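Local structure of interpain A (Prevotella intermedia, 3BB7) at residues A116-V124 against A265-G273; S137-N145 against V191-G199. The protein probably cleaves peptide bonds as a cysteine protease of the C10 family and is seen here as its zymogen, with propeptide and catalytic domain in one chain. The protein carries 1 engineered substitution. All blocks are in the same frame, centred on the assembly; numbering follows the deposited sequence.

How the contacts relate
Contact 1 and contact 2 lie about 17 Å apart, centre to centre, within the peptidase C10 region. Contact 1 sits near the middle of the chain and sets the start of helix 116-128 against strand 267-274 of the large antiparallel sheet. Contact 2 is more peripheral and joins strand 138-142, half of a two-stranded hairpin, to the end of helix 176-192 and the loop after it. Contact 2 is nested along the chain inside the loop that contact 1 closes. The two meet where M195 and S193 pack against V117 and A118, so the loop of contact 2 backs the helix that bears the predicted nucleophile position.

Contact 1: residues A116-V124 against A265-G273; sequences AVATATAQV and AGHAFVIDG. Engineered in segment 116-124: A116 (natural residue Cys). Unlike the reference sequence in segment 116-124: V124 (reference Ala).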
loop_
_atom_site.group_PDB
_atom_site.type_symbol
_atom_site.label_atom_id
_atom_site.label_comp_id
_atom_site.label_asym_id
_atom_site.label_seq_id
_atom_site.Cartn_x
_atom_site.Cartn_y
_atom_site.Cartn_z
ATOM N N ALA A 116 0.796 6.773 -4.521
ATOM C CA ALA A 116 0.821 5.602 -3.635
ATOM C C ALA A 116 0.849 4.307 -4.407
ATOM O O ALA A 116 1.468 3.323 -3.975
ATOM C CB ALA A 116 -0.392 5.611 -2.717
ATOM N N VAL A 117 0.172 4.273 -5.557
ATOM C CA VAL A 117 0.160 3.037 -6.366
ATOM C C VAL A 117 1.554 2.746 -6.881
ATOM O O VAL A 117 1.993 1.594 -6.873
ATOM C CB VAL A 117 -0.873 3.134 -7.536
ATOM C CG1 VAL A 117 -0.729 1.984 -8.513
ATOM C CG2 VAL A 117 -2.289 3.161 -6.936
ATOM N N ALA A 118 2.270 3.787 -7.319
ATOM C CA ALA A 118 3.635 3.567 -7.808
ATOM C C ALA A 118 4.555 3.121 -6.689
ATOM O O ALA A 118 5.356 2.209 -6.878
ATOM C CB ALA A 118 4.164 4.796 -8.477
ATOM N N THR A 119 4.436 3.716 -5.500
ATOM C CA THR A 119 5.308 3.350 -4.390
ATOM C C THR A 119 5.048 1.894 -3.944
ATOM O O THR A 119 6.008 1.125 -3.671
ATOM C CB THR A 119 5.122 4.357 -3.257
ATOM O OG1 THR A 119 5.606 5.629 -3.709
ATOM C CG2 THR A 119 5.856 3.939 -1.997
ATOM N N ALA A 120 3.772 1.511 -3.860
ATOM C CA ALA A 120 3.449 0.133 -3.487
ATOM C C ALA A 120 3.963 -0.850 -4.560
ATOM O O ALA A 120 4.626 -1.831 -4.234
ATOM C CB ALA A 120 1.934 -0.014 -3.306
ATOM N N THR A 121 3.707 -0.564 -5.842
ATOM C CA THR A 121 4.163 -1.441 -6.920
ATOM C C THR A 121 5.687 -1.540 -6.934
ATOM O O THR A 121 6.240 -2.635 -7.042
ATOM C CB THR A 121 3.630 -0.902 -8.259
ATOM O OG1 THR A 121 2.195 -0.867 -8.206
ATOM C CG2 THR A 121 4.048 -1.800 -9.405
ATOM N N ALA A 122 6.384 -0.415 -6.782
ATOM C CA ALA A 122 7.857 -0.455 -6.804
ATOM C C ALA A 122 8.388 -1.345 -5.666
ATOM O O ALA A 122 9.342 -2.108 -5.867
ATOM C CB ALA A 122 8.410 0.972 -6.731
ATOM N N GLN A 123 7.771 -1.257 -4.487
ATOM C CA GLN A 123 8.273 -2.068 -3.369
ATOM C C GLN A 123 8.034 -3.557 -3.625
ATOM O O GLN A 123 8.873 -4.394 -3.278
ATOM C CB GLN A 123 7.683 -1.638 -2.043
ATOM C CG GLN A 123 8.138 -0.246 -1.610
ATOM C CD GLN A 123 7.758 0.084 -0.176
ATOM O OE1 GLN A 123 8.601 0.039 0.737
ATOM N NE2 GLN A 123 6.491 0.421 0.035
ATOM N N VAL A 124 6.893 -3.913 -4.220
ATOM C CA VAL A 124 6.686 -5.315 -4.568
ATOM C C VAL A 124 7.658 -5.782 -5.659
ATOM O O VAL A 124 8.235 -6.855 -5.531
ATOM C CB VAL A 124 5.211 -5.558 -4.963
ATOM C CG1 VAL A 124 5.009 -7.036 -5.466
ATOM C CG2 VAL A 124 4.326 -5.305 -3.747
ATOM N N ALA A 265 -6.200 11.705 -4.133
ATOM C CA ALA A 265 -5.375 10.838 -4.985
ATOM C C ALA A 265 -5.317 9.382 -4.554
ATOM O O ALA A 265 -4.407 8.645 -4.957
ATOM C CB ALA A 265 -3.970 11.382 -5.100
ATOM N N GLY A 266 -6.273 8.957 -3.749
ATOM C CA GLY A 266 -6.357 7.551 -3.357
ATOM C C GLY A 266 -5.426 7.095 -2.266
ATOM O O GLY A 266 -4.787 7.889 -1.560
ATOM N N HIS A 267 -5.398 5.782 -2.094
ATOM C CA HIS A 267 -4.584 5.164 -1.080
ATOM C C HIS A 267 -4.092 3.860 -1.670
ATOM O O HIS A 267 -4.787 3.194 -2.451
ATOM C CB HIS A 267 -5.403 4.882 0.195
ATOM C CG HIS A 267 -6.813 4.464 -0.074
ATOM N ND1 HIS A 267 -7.248 3.156 0.007
ATOM C CD2 HIS A 267 -7.895 5.199 -0.421
ATOM C CE1 HIS A 267 -8.531 3.103 -0.316
ATOM N NE2 HIS A 267 -8.948 4.333 -0.568
ATOM N N ALA A 268 -2.893 3.466 -1.301
ATOM C CA ALA A 268 -2.390 2.156 -1.703
ATOM C C ALA A 268 -1.221 1.808 -0.823
ATOM O O ALA A 268 -0.540 2.681 -0.287
ATOM C CB ALA A 268 -1.987 2.126 -3.213
ATOM N N PHE A 269 -1.005 0.513 -0.659
ATOM C CA PHE A 269 -0.020 0.032 0.265
ATOM C C PHE A 269 0.262 -1.404 -0.106
ATOM O O PHE A 269 -0.362 -1.952 -1.037
ATOM C CB PHE A 269 -0.496 0.185 1.729
ATOM C CG PHE A 269 -1.881 -0.377 2.018
ATOM C CD1 PHE A 269 -2.065 -1.718 2.404
ATOM C CD2 PHE A 269 -2.997 0.449 1.951
ATOM C CE1 PHE A 269 -3.343 -2.209 2.713
ATOM C CE2 PHE A 269 -4.280 -0.050 2.270
ATOM C CZ PHE A 269 -4.436 -1.368 2.623
ATOM N N VAL A 270 1.197 -2.011 0.615
ATOM C CA VAL A 270 1.539 -3.409 0.385
ATOM C C VAL A 270 1.142 -4.243 1.601
ATOM O O VAL A 270 1.453 -3.858 2.751
ATOM C CB VAL A 270 3.047 -3.620 0.068
ATOM C CG1 VAL A 270 3.350 -5.091 -0.219
ATOM C CG2 VAL A 270 3.442 -2.717 -1.091
ATOM N N ILE A 271 0.467 -5.371 1.356
ATOM C CA ILE A 271 0.306 -6.386 2.422
ATOM C C ILE A 271 1.428 -7.371 2.235
ATOM O O ILE A 271 1.533 -8.040 1.186
ATOM C CB ILE A 271 -1.053 -7.123 2.364
ATOM C CG1 ILE A 271 -2.202 -6.120 2.636
ATOM C CG2 ILE A 271 -1.060 -8.355 3.343
ATOM C CD1 ILE A 271 -3.566 -6.729 2.358
ATOM N N ASP A 272 2.255 -7.503 3.258
ATOM C CA ASP A 272 3.434 -8.336 3.142
ATOM C C ASP A 272 3.583 -9.362 4.248
ATOM O O ASP A 272 4.673 -9.872 4.488
ATOM C CB ASP A 272 4.703 -7.487 2.978
ATOM C CG ASP A 272 5.071 -6.711 4.206
ATOM O OD1 ASP A 272 6.235 -6.247 4.257
ATOM O OD2 ASP A 272 4.228 -6.559 5.134
ATOM N N GLY A 273 2.465 -9.725 4.869
ATOM C CA GLY A 273 2.498 -10.813 5.873
ATOM C C GLY A 273 1.169 -10.842 6.604
ATOM O O GLY A 273 0.274 -10.013 6.346
HETATM O O HOH W 1 -1.605 8.480 -4.065
HETATM O O HOH W 2 2.052 3.118 -1.144
#
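A116 and A120 each bring their CA to 5.1 Å from a CA of the strand, those of A268 and F269 respectively, as helix 116-124 runs almost parallel to strand 267-273, its axis inclined by 13° and 6.7 Å away. The alanines at 120 and 268 suit this close approach. The CB of A116 lies 3.6 Å from A268 N, while the CB of A268 meets that of A116 and also V117 CG2. One turn on, A120 CB touches V270 CG2 at 3.8 Å. With its CG1 anti to the backbone N (chi1 -178°), V270 divides its methyls: CG2 packs 3.5 Å from A120 O, and CG1 meets V124 CG2. This is the central arrangement of the papain-like clan CA peptidases, in which the helix carrying the nucleophile starts beside the strand carrying the histidine. A116 is an engineered replacement of the natural cysteine, and H267 is the predicted proton acceptor. The H267 side chain leaves the strand on the side away from the helix, and its ND1 lies 7.8 Å from A116 CB; the ring stacks on W53, and its NE2 is hydrogen-bonded to E310. S50, on helix 49-68 with W53, bonds to A268 N, an arrangement consistent with a zymogen whose catalytic pair is not yet assembled. Two waters bridge the backbones at the start of the helix, one between A116 N and A265 O, the other between the carbonyl oxygens of A116 and A268. Further along the helix, the amide of Q123 suits a buried polar place because T92, W94 and N283 satisfy it.

Contact 2: residues S137-N145 against V191-G199; sequences SHTVHYPAN and VASEMQYGG
H138 presents the edge of its ring to segment 191-199, with V191 O and the carboxylate of E194 near the ring plane; the ring also meets that of Y218, the planes about 25° apart. Y142 also turns an edge across the contact, its CE1 3.3 Å from Y197 O. The Y197 ring meets V140 CG2 at its edge, 3.8 Å from CE1, while one face carries M195 CG 3.5 Å above the ring centre. V140 fits between these groups, CG2 touching Y197 and M195 O as CG1 lies alongside E194. V191 CG1 packs against H138 O at 3.4 Å and also touches the ring at CD2. Near the far end, A144 CB rests on the aliphatic CG of Q196.

E194, at positive phi, is the C' residue of a Schellman motif that ends helix 176-192, closed by bonds from M195 N to G190 O and E194 N to V191 O. With CG anti to the backbone N (chi1 -155°) and a bend at chi2, the side chain brings OE2 to 2.7 Å from H138 NE2. The hydrogen bond uses the syn lone pair of OE2, although the ring and carboxylate planes are 50° apart. Waters link the backbones of H141 and A144 to M195 and Y197, and another joins T139 O to E194 OE1. Both carboxylate oxygens of E194 are thus engaged by segment 137-145, one directly and one through water, and the acidic partner would probably stabilise a protonated H138.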
loop_
_atom_site.group_PDB
_atom_site.type_symbol
_atom_site.label_atom_id
_atom_site.label_comp_id
_atom_site.label_asym_id
_atom_site.label_seq_id
_atom_site.Cartn_x
_atom_site.Cartn_y
_atom_site.Cartn_z
ATOM N N SER A 137 7.249 1.061 -24.365
ATOM C CA SER A 137 7.385 2.422 -23.854
ATOM C C SER A 137 6.023 3.041 -23.753
ATOM O O SER A 137 5.083 2.578 -24.384
ATOM C CB SER A 137 8.261 3.270 -24.792
ATOM O OG SER A 137 7.772 3.269 -26.117
ATOM N N HIS A 138 5.925 4.085 -22.932
ATOM C CA HIS A 138 4.658 4.775 -22.763
ATOM C C HIS A 138 4.901 6.154 -22.187
ATOM O O HIS A 138 5.903 6.393 -21.530
ATOM C CB HIS A 138 3.741 3.986 -21.821
ATOM C CG HIS A 138 2.332 4.500 -21.741
ATOM N ND1 HIS A 138 1.512 4.618 -22.842
ATOM C CD2 HIS A 138 1.576 4.847 -20.666
ATOM C CE1 HIS A 138 0.319 5.049 -22.450
ATOM N NE2 HIS A 138 0.331 5.189 -21.137
ATOM N N THR A 139 3.938 7.043 -22.432
ATOM C CA THR A 139 3.988 8.418 -21.970
ATOM C C THR A 139 2.648 8.793 -21.343
ATOM O O THR A 139 1.586 8.401 -21.871
ATOM C CB THR A 139 4.297 9.346 -23.169
ATOM O OG1 THR A 139 5.579 9.004 -23.703
ATOM C CG2 THR A 139 4.315 10.822 -22.757
ATOM N N VAL A 140 2.687 9.472 -20.189
ATOM C CA VAL A 140 1.512 10.197 -19.692
ATOM C C VAL A 140 1.848 11.687 -19.661
ATOM O O VAL A 140 2.985 12.089 -19.969
ATOM C CB VAL A 140 1.068 9.687 -18.314
ATOM C CG1 VAL A 140 0.794 8.177 -18.360
ATOM C CG2 VAL A 140 2.109 10.003 -17.216
ATOM N N HIS A 141 0.870 12.528 -19.345
ATOM C CA HIS A 141 1.071 13.984 -19.416
ATOM C C HIS A 141 0.712 14.635 -18.105
ATOM O O HIS A 141 -0.113 14.111 -17.332
ATOM C CB HIS A 141 0.264 14.585 -20.587
ATOM C CG HIS A 141 0.780 14.141 -21.922
ATOM N ND1 HIS A 141 0.352 12.981 -22.544
ATOM C CD2 HIS A 141 1.757 14.652 -22.715
ATOM C CE1 HIS A 141 1.025 12.812 -23.673
ATOM N NE2 HIS A 141 1.870 13.820 -23.809
ATOM N N TYR A 142 1.303 15.813 -17.873
ATOM C CA TYR A 142 0.964 16.640 -16.724
ATOM C C TYR A 142 0.553 18.018 -17.213
ATOM O O TYR A 142 1.340 18.704 -17.862
ATOM C CB TYR A 142 2.138 16.757 -15.748
ATOM C CG TYR A 142 1.785 17.694 -14.613
ATOM C CD1 TYR A 142 0.834 17.327 -13.645
ATOM C CD2 TYR A 142 2.375 18.950 -14.515
ATOM C CE1 TYR A 142 0.465 18.198 -12.615
ATOM C CE2 TYR A 142 2.027 19.826 -13.488
ATOM C CZ TYR A 142 1.073 19.449 -12.540
ATOM O OH TYR A 142 0.727 20.300 -11.515
ATOM N N PRO A 143 -0.682 18.446 -16.909
ATOM C CA PRO A 143 -1.708 17.719 -16.146
ATOM C C PRO A 143 -2.269 16.562 -16.951
ATOM O O PRO A 143 -2.213 16.587 -18.208
ATOM C CB PRO A 143 -2.773 18.788 -15.950
ATOM C CG PRO A 143 -2.639 19.638 -17.164
ATOM C CD PRO A 143 -1.176 19.756 -17.374
ATOM N N ALA A 144 -2.788 15.548 -16.254
ATOM C CA ALA A 144 -3.236 14.341 -16.927
ATOM C C ALA A 144 -4.301 14.589 -17.988
ATOM O O ALA A 144 -4.349 13.857 -19.009
ATOM C CB ALA A 144 -3.729 13.325 -15.904
ATOM N N ASN A 145 -5.112 15.635 -17.785
ATOM C CA ASN A 145 -6.203 15.942 -18.717
ATOM C C ASN A 145 -5.819 16.736 -19.957
ATOM O O ASN A 145 -6.683 17.091 -20.785
ATOM C CB ASN A 145 -7.409 16.549 -18.027
ATOM C CG ASN A 145 -7.162 17.943 -17.480
ATOM O OD1 ASN A 145 -6.133 18.566 -17.703
ATOM N ND2 ASN A 145 -8.146 18.439 -16.762
ATOM N N VAL A 191 4.093 5.568 -14.698
ATOM C CA VAL A 191 3.703 5.655 -16.114
ATOM C C VAL A 191 2.938 4.383 -16.530
ATOM O O VAL A 191 1.913 4.448 -17.215
ATOM C CB VAL A 191 4.932 5.885 -16.998
ATOM C CG1 VAL A 191 4.567 5.726 -18.479
ATOM C CG2 VAL A 191 5.518 7.286 -16.697
ATOM N N ALA A 192 3.427 3.217 -16.108
ATOM C CA ALA A 192 2.741 1.934 -16.396
ATOM C C ALA A 192 1.309 1.892 -15.859
ATOM O O ALA A 192 0.445 1.230 -16.455
ATOM C CB ALA A 192 3.512 0.786 -15.843
ATOM N N SER A 193 1.053 2.617 -14.768
ATOM C CA SER A 193 -0.240 2.626 -14.106
ATOM C C SER A 193 -1.120 3.758 -14.567
ATOM O O SER A 193 -2.182 3.998 -13.973
ATOM C CB SER A 193 -0.038 2.704 -12.599
ATOM O OG SER A 193 0.648 1.536 -12.134
ATOM N N GLU A 194 -0.705 4.451 -15.642
ATOM C CA GLU A 194 -1.455 5.629 -16.153
ATOM C C GLU A 194 -1.665 6.690 -15.069
ATOM O O GLU A 194 -2.749 7.294 -14.950
ATOM C CB GLU A 194 -2.787 5.214 -16.766
ATOM C CG GLU A 194 -3.351 6.170 -17.801
ATOM C CD GLU A 194 -2.489 6.303 -19.050
ATOM O OE1 GLU A 194 -2.698 7.297 -19.791
ATOM O OE2 GLU A 194 -1.625 5.431 -19.283
ATOM N N MET A 195 -0.613 6.946 -14.297
ATOM C CA MET A 195 -0.681 7.888 -13.190
ATOM C C MET A 195 -1.165 9.270 -13.633
ATOM O O MET A 195 -0.753 9.771 -14.693
ATOM C CB MET A 195 0.711 8.032 -12.558
ATOM C CG MET A 195 0.776 8.736 -11.185
ATOM S SD MET A 195 -0.159 7.900 -9.871
ATOM C CE MET A 195 0.847 6.431 -9.620
ATOM N N GLN A 196 -1.981 9.888 -12.777
ATOM C CA GLN A 196 -2.426 11.281 -12.934
ATOM C C GLN A 196 -1.601 12.023 -11.892
ATOM O O GLN A 196 -1.937 12.052 -10.708
ATOM C CB GLN A 196 -3.919 11.398 -12.640
ATOM C CG GLN A 196 -4.738 10.662 -13.727
ATOM C CD GLN A 196 -6.220 10.817 -13.561
ATOM O OE1 GLN A 196 -6.972 9.850 -13.744
ATOM N NE2 GLN A 196 -6.659 12.031 -13.228
ATOM N N TYR A 197 -0.515 12.641 -12.339
ATOM C CA TYR A 197 0.478 13.175 -11.419
ATOM C C TYR A 197 0.016 14.483 -10.808
ATOM O O TYR A 197 -0.688 15.302 -11.444
ATOM C CB TYR A 197 1.796 13.383 -12.136
ATOM C CG TYR A 197 2.593 12.103 -12.265
ATOM C CD1 TYR A 197 2.694 11.447 -13.490
ATOM C CD2 TYR A 197 3.261 11.556 -11.173
ATOM C CE1 TYR A 197 3.424 10.234 -13.631
ATOM C CE2 TYR A 197 4.005 10.366 -11.296
ATOM C CZ TYR A 197 4.104 9.724 -12.534
ATOM O OH TYR A 197 4.808 8.558 -12.618
ATOM N N GLY A 198 0.466 14.731 -9.577
ATOM C CA GLY A 198 0.178 16.011 -8.923
ATOM C C GLY A 198 1.296 16.362 -7.970
ATOM O O GLY A 198 2.132 15.514 -7.655
ATOM N N GLY A 199 1.335 17.615 -7.531
ATOM C CA GLY A 199 2.324 18.037 -6.528
ATOM C C GLY A 199 2.004 17.568 -5.120
ATOM O O GLY A 199 1.009 16.884 -4.900
HETATM O O HOH W 3 -1.143 8.369 -21.679
HETATM O O HOH W 4 -0.085 12.481 -15.157
HETATM O O HOH W 5 -0.648 19.325 -9.194
HETATM O O HOH W 6 -2.587 15.518 -13.443
#